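Local coordinates for protein putative pyrroline carboxylate reductase (Streptococcus pyogenes, PDB 2AHR) that probably catalyses the last step of proline biosynthesis, the NAD(P)H-dependent reduction of 1-pyrroline-5-carboxylate to L-proline, at residues Glu135-Ala138 with Arg139-Leu143; Ser211-Pro215 with His216-Asp220. All blocks are in the same frame, centred on the assembly; numbering follows the deposited sequence.

From the N terminus, the chain first builds most of its Rossmann-type nucleotide-binding domain and then reaches interaction 1, which lies wholly inside helix 134-145, between strands 122-128 and 148-152. Interaction 2 follows much later, where the loop after helix 190-210 turns into helix 215-222 within the dimerisation region. Each contact joins adjoining pieces of one continuous stretch, so neither closes a long loop; they come in series, without nesting or crossing. The centres of interactions 1 and 2 are about 36 Å apart. Interaction 1 concerns the covering of the sheet within one subunit, whereas interaction 2 starts a helix that packs against other subunits.

Interaction 1: residues Glu135-Ala138 with Arg139-Leu143; sequences ELQA and RVRDL
Leu-136 and Arg-139 meet one turn apart on helix 134-145, where the methyl CD1 of the leucine lies over one face of the guanidinium, displaced toward its rim and 3.5 Å from NH2. The leucine holds CG anti to its N (chi1 -180°), and the arginine chain bends at chi3 (54°) and folds back over the preceding turn, its CD passing 3.8 Å from Glu-135 O. On the buried side, Leu-136 CD1 also approaches Val-140 CG2 at 4.3 Å. This is the helix of a beta-alpha-beta unit with strands 122-128 and 148-152; Val-140 rests on Leu-126 of the first strand, and Leu-136 on Pro-85 and Pro-107 in loops. The Arg-141 guanidinium turns back along the helix, bringing NH2 within 3.8 Å of Gln-137 CG and NH1 within 4.0 Å of Ala-138 CB. The Gln-137 amide is turned about 50° from the guanidinium plane, and the contact runs through the glutamine's aliphatic part. Gln-137 and Arg-141 also touch Leu-126, so both side chains border the same strand. Beneath these side chains, four successive i to i+4 backbone bonds link the carbonyls of residues 135-138 to the amides of residues 139-142. Among them, Arg-141 N reaches Gln-137 O at 2.7 Å, and Asp-142 N bonds to Ala-138 O. Asp-142 OD2 also comes within 3.3 Å of Ala-138 O, but both are acceptors and no bond joins them.

Interaction 2: residues Ser211-Pro215 with His216-Asp220; sequences SSQSP and HDFID
Ser-214 and Asp-217 form a capping box at the start of helix 215-222, each side chain accepting from the other's backbone amide. Ser-214 OG, set between its own N and carbonyl carbon (chi1 70°), takes the N-H of Asp-217 N at 3.1 Å. In return Ser-214 N donates to Asp-217 OD2 at 2.9 Å, in a nearly straight bond that meets the oxygen on its anti side, 33° out of the carboxylate plane. Helical bonding then begins, Phe-218 N to Ser-214 O and Ile-219 N to Pro-215 O. Farther out, Gln-213 reaches across with NE2 over the centre of one face of the Phe-218 ring, the amide tilted 57° from it, while Gln-213 OE1 lies 3.7 Å from Asp-217 CB. The ring also packs on Asn-207 and Leu-208 of helix 190-210 and meets Tyr-173 of a second subunit, while the His-216 ring stacks on that of His-216 of a third subunit, placing this cap at subunit contacts of the dimerisation region. The preceding loop is shaped by an ST turn: Ser-211 OG accepts from Gln-213 N at 3.1 Å and lies 3.5 Å from Phe-218 CZ.

Interaction 1: residues Glu135-Ala138 with Arg139-Leu143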
loop_
_atom_site.group_PDB
_atom_site.type_symbol
_atom_site.label_atom_id
_atom_site.label_comp_id
_atom_site.label_asym_id
_atom_site.label_seq_id
_atom_site.Cartn_x
_atom_site.Cartn_y
_atom_site.Cartn_z
ATOM N N GLU E 135 -23.430 17.330 47.556
ATOM C CA GLU E 135 -22.678 16.789 48.674
ATOM C C GLU E 135 -22.162 15.390 48.371
ATOM O O GLU E 135 -21.023 15.060 48.694
ATOM C CB GLU E 135 -23.531 16.800 49.947
ATOM C CG GLU E 135 -24.007 18.198 50.346
ATOM C CD GLU E 135 -24.460 18.286 51.792
ATOM O OE1 GLU E 135 -25.305 17.463 52.210
ATOM O OE2 GLU E 135 -23.975 19.190 52.510
ATOM N N LEU E 136 -23.008 14.580 47.742
ATOM C CA LEU E 136 -22.639 13.222 47.367
ATOM C C LEU E 136 -21.543 13.215 46.296
ATOM O O LEU E 136 -20.616 12.416 46.376
ATOM C CB LEU E 136 -23.852 12.411 46.895
ATOM C CG LEU E 136 -23.566 10.957 46.477
ATOM C CD1 LEU E 136 -22.905 10.158 47.586
ATOM C CD2 LEU E 136 -24.814 10.237 45.967
ATOM N N GLN E 137 -21.650 14.105 45.307
ATOM C CA GLN E 137 -20.636 14.198 44.256
ATOM C C GLN E 137 -19.287 14.584 44.866
ATOM O O GLN E 137 -18.250 14.005 44.517
ATOM C CB GLN E 137 -21.068 15.160 43.135
ATOM C CG GLN E 137 -20.060 15.269 41.982
ATOM C CD GLN E 137 -20.680 15.148 40.597
ATOM O OE1 GLN E 137 -21.799 14.662 40.441
ATOM N NE2 GLN E 137 -19.939 15.575 39.575
ATOM N N ALA E 138 -19.325 15.532 45.805
ATOM C CA ALA E 138 -18.142 15.995 46.542
ATOM C C ALA E 138 -17.516 14.887 47.399
ATOM O O ALA E 138 -16.283 14.776 47.477
ATOM C CB ALA E 138 -18.495 17.207 47.397
ATOM N N ARG E 139 -18.357 14.067 48.024
ATOM C CA ARG E 139 -17.880 12.912 48.791
ATOM C C ARG E 139 -17.191 11.879 47.898
ATOM O O ARG E 139 -16.166 11.304 48.271
ATOM C CB ARG E 139 -19.021 12.265 49.576
ATOM C CG ARG E 139 -19.086 12.697 51.043
ATOM C CD ARG E 139 -20.492 12.629 51.611
ATOM N NE ARG E 139 -21.134 11.324 51.456
ATOM C CZ ARG E 139 -22.439 11.148 51.228
ATOM N NH1 ARG E 139 -23.259 12.191 51.098
ATOM N NH2 ARG E 139 -22.932 9.917 51.109
ATOM N N VAL E 140 -17.758 11.658 46.715
ATOM C CA VAL E 140 -17.174 10.737 45.747
ATOM C C VAL E 140 -15.912 11.342 45.104
ATOM O O VAL E 140 -14.946 10.624 44.879
ATOM C CB VAL E 140 -18.213 10.257 44.706
ATOM C CG1 VAL E 140 -17.550 9.413 43.600
ATOM C CG2 VAL E 140 -19.317 9.452 45.399
ATOM N N ARG E 141 -15.917 12.650 44.858
ATOM C CA ARG E 141 -14.729 13.342 44.402
ATOM C C ARG E 141 -13.566 13.190 45.402
ATOM O O ARG E 141 -12.412 13.074 44.997
ATOM C CB ARG E 141 -15.014 14.820 44.116
ATOM C CG ARG E 141 -13.836 15.538 43.446
ATOM C CD ARG E 141 -14.081 17.023 43.218
ATOM N NE ARG E 141 -15.297 17.264 42.446
ATOM C CZ ARG E 141 -16.403 17.842 42.921
ATOM N NH1 ARG E 141 -16.460 18.267 44.181
ATOM N NH2 ARG E 141 -17.461 18.007 42.125
ATOM N N ASP E 142 -13.873 13.178 46.700
ATOM C CA ASP E 142 -12.877 12.879 47.725
ATOM C C ASP E 142 -12.256 11.500 47.539
ATOM O O ASP E 142 -11.047 11.330 47.736
ATOM C CB ASP E 142 -13.489 12.960 49.129
ATOM C CG ASP E 142 -13.706 14.378 49.579
ATOM O OD1 ASP E 142 -12.896 15.239 49.190
ATOM O OD2 ASP E 142 -14.689 14.631 50.325
ATOM N N LEU E 143 -13.102 10.523 47.205
ATOM C CA LEU E 143 -12.674 9.160 46.892
ATOM C C LEU E 143 -11.745 9.095 45.674
ATOM O O LEU E 143 -10.696 8.427 45.703
ATOM C CB LEU E 143 -13.902 8.292 46.623
ATOM C CG LEU E 143 -14.567 7.502 47.746
ATOM C CD1 LEU E 143 -14.320 8.080 49.124
ATOM C CD2 LEU E 143 -16.048 7.343 47.465
#

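Interaction 2: residues Ser211-Pro215 with His216-Asp220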
loop_
_atom_site.group_PDB
_atom_site.type_symbol
_atom_site.label_atom_id
_atom_site.label_comp_id
_atom_site.label_asym_id
_atom_site.label_seq_id
_atom_site.Cartn_x
_atom_site.Cartn_y
_atom_site.Cartn_z
ATOM N N SER E 211 4.890 24.616 30.859
ATOM C CA SER E 211 5.193 25.642 29.876
ATOM C C SER E 211 3.921 26.141 29.188
ATOM O O SER E 211 2.904 25.443 29.146
ATOM C CB SER E 211 6.207 25.088 28.868
ATOM O OG SER E 211 6.332 25.921 27.724
ATOM N N SER E 212 3.960 27.364 28.669
ATOM C CA SER E 212 2.816 27.908 27.926
ATOM C C SER E 212 2.859 27.521 26.444
ATOM O O SER E 212 1.892 27.746 25.711
ATOM C CB SER E 212 2.765 29.434 28.059
ATOM O OG SER E 212 3.972 30.008 27.577
ATOM N N GLN E 213 3.984 26.951 26.017
ATOM C CA GLN E 213 4.192 26.540 24.634
ATOM C C GLN E 213 3.386 25.282 24.275
ATOM O O GLN E 213 3.196 24.405 25.112
ATOM C CB GLN E 213 5.686 26.275 24.408
ATOM C CG GLN E 213 6.543 27.549 24.305
ATOM C CD GLN E 213 7.884 27.268 23.644
ATOM O OE1 GLN E 213 8.182 27.804 22.568
ATOM N NE2 GLN E 213 8.689 26.398 24.263
ATOM N N SER E 214 2.943 25.193 23.023
ATOM C CA SER E 214 2.253 24.003 22.521
ATOM C C SER E 214 3.252 22.880 22.192
ATOM O O SER E 214 4.456 23.132 22.093
ATOM C CB SER E 214 1.434 24.361 21.277
ATOM O OG SER E 214 2.271 24.650 20.162
ATOM N N PRO E 215 2.760 21.633 22.031
ATOM C CA PRO E 215 3.606 20.549 21.489
ATOM C C PRO E 215 4.335 20.899 20.175
ATOM O O PRO E 215 5.535 20.613 20.054
ATOM C CB PRO E 215 2.612 19.403 21.287
ATOM C CG PRO E 215 1.567 19.637 22.348
ATOM C CD PRO E 215 1.409 21.146 22.386
ATOM N N HIS E 216 3.652 21.544 19.223
ATOM C CA HIS E 216 4.312 21.983 17.989
ATOM C C HIS E 216 5.337 23.101 18.167
ATOM O O HIS E 216 6.327 23.132 17.450
ATOM C CB HIS E 216 3.312 22.339 16.894
ATOM C CG HIS E 216 2.783 21.145 16.162
ATOM N ND1 HIS E 216 3.582 20.346 15.373
ATOM C CD2 HIS E 216 1.543 20.606 16.111
ATOM C CE1 HIS E 216 2.859 19.360 14.867
ATOM N NE2 HIS E 216 1.617 19.495 15.296
ATOM N N ASP E 217 5.108 24.001 19.122
ATOM C CA ASP E 217 6.110 24.998 19.516
ATOM C C ASP E 217 7.397 24.302 19.955
ATOM O O ASP E 217 8.490 24.681 19.527
ATOM C CB ASP E 217 5.613 25.895 20.669
ATOM C CG ASP E 217 4.513 26.859 20.251
ATOM O OD1 ASP E 217 4.450 27.262 19.060
ATOM O OD2 ASP E 217 3.706 27.221 21.135
ATOM N N PHE E 218 7.276 23.298 20.822
ATOM C CA PHE E 218 8.440 22.547 21.239
ATOM C C PHE E 218 9.147 21.869 20.076
ATOM O O PHE E 218 10.369 21.903 19.973
ATOM C CB PHE E 218 8.071 21.514 22.310
ATOM C CG PHE E 218 8.030 22.083 23.694
ATOM C CD1 PHE E 218 9.213 22.247 24.423
ATOM C CD2 PHE E 218 6.816 22.451 24.281
ATOM C CE1 PHE E 218 9.201 22.794 25.717
ATOM C CE2 PHE E 218 6.796 22.993 25.588
ATOM C CZ PHE E 218 7.993 23.162 26.294
ATOM N N ILE E 219 8.374 21.220 19.215
ATOM C CA ILE E 219 8.914 20.562 18.022
ATOM C C ILE E 219 9.720 21.520 17.159
ATOM O O ILE E 219 10.810 21.180 16.747
ATOM C CB ILE E 219 7.803 19.868 17.192
ATOM C CG1 ILE E 219 7.261 18.656 17.950
ATOM C CG2 ILE E 219 8.336 19.463 15.788
ATOM C CD1 ILE E 219 5.919 18.135 17.420
ATOM N N ASP E 220 9.214 22.723 16.906
ATOM C CA ASP E 220 10.008 23.722 16.196
ATOM C C ASP E 220 11.320 24.015 16.933
ATOM O O ASP E 220 12.365 24.142 16.297
ATOM C CB ASP E 220 9.254 25.042 16.043
ATOM C CG ASP E 220 8.120 24.975 15.019
ATOM O OD1 ASP E 220 8.226 24.258 13.997
ATOM O OD2 ASP E 220 7.112 25.677 15.249
#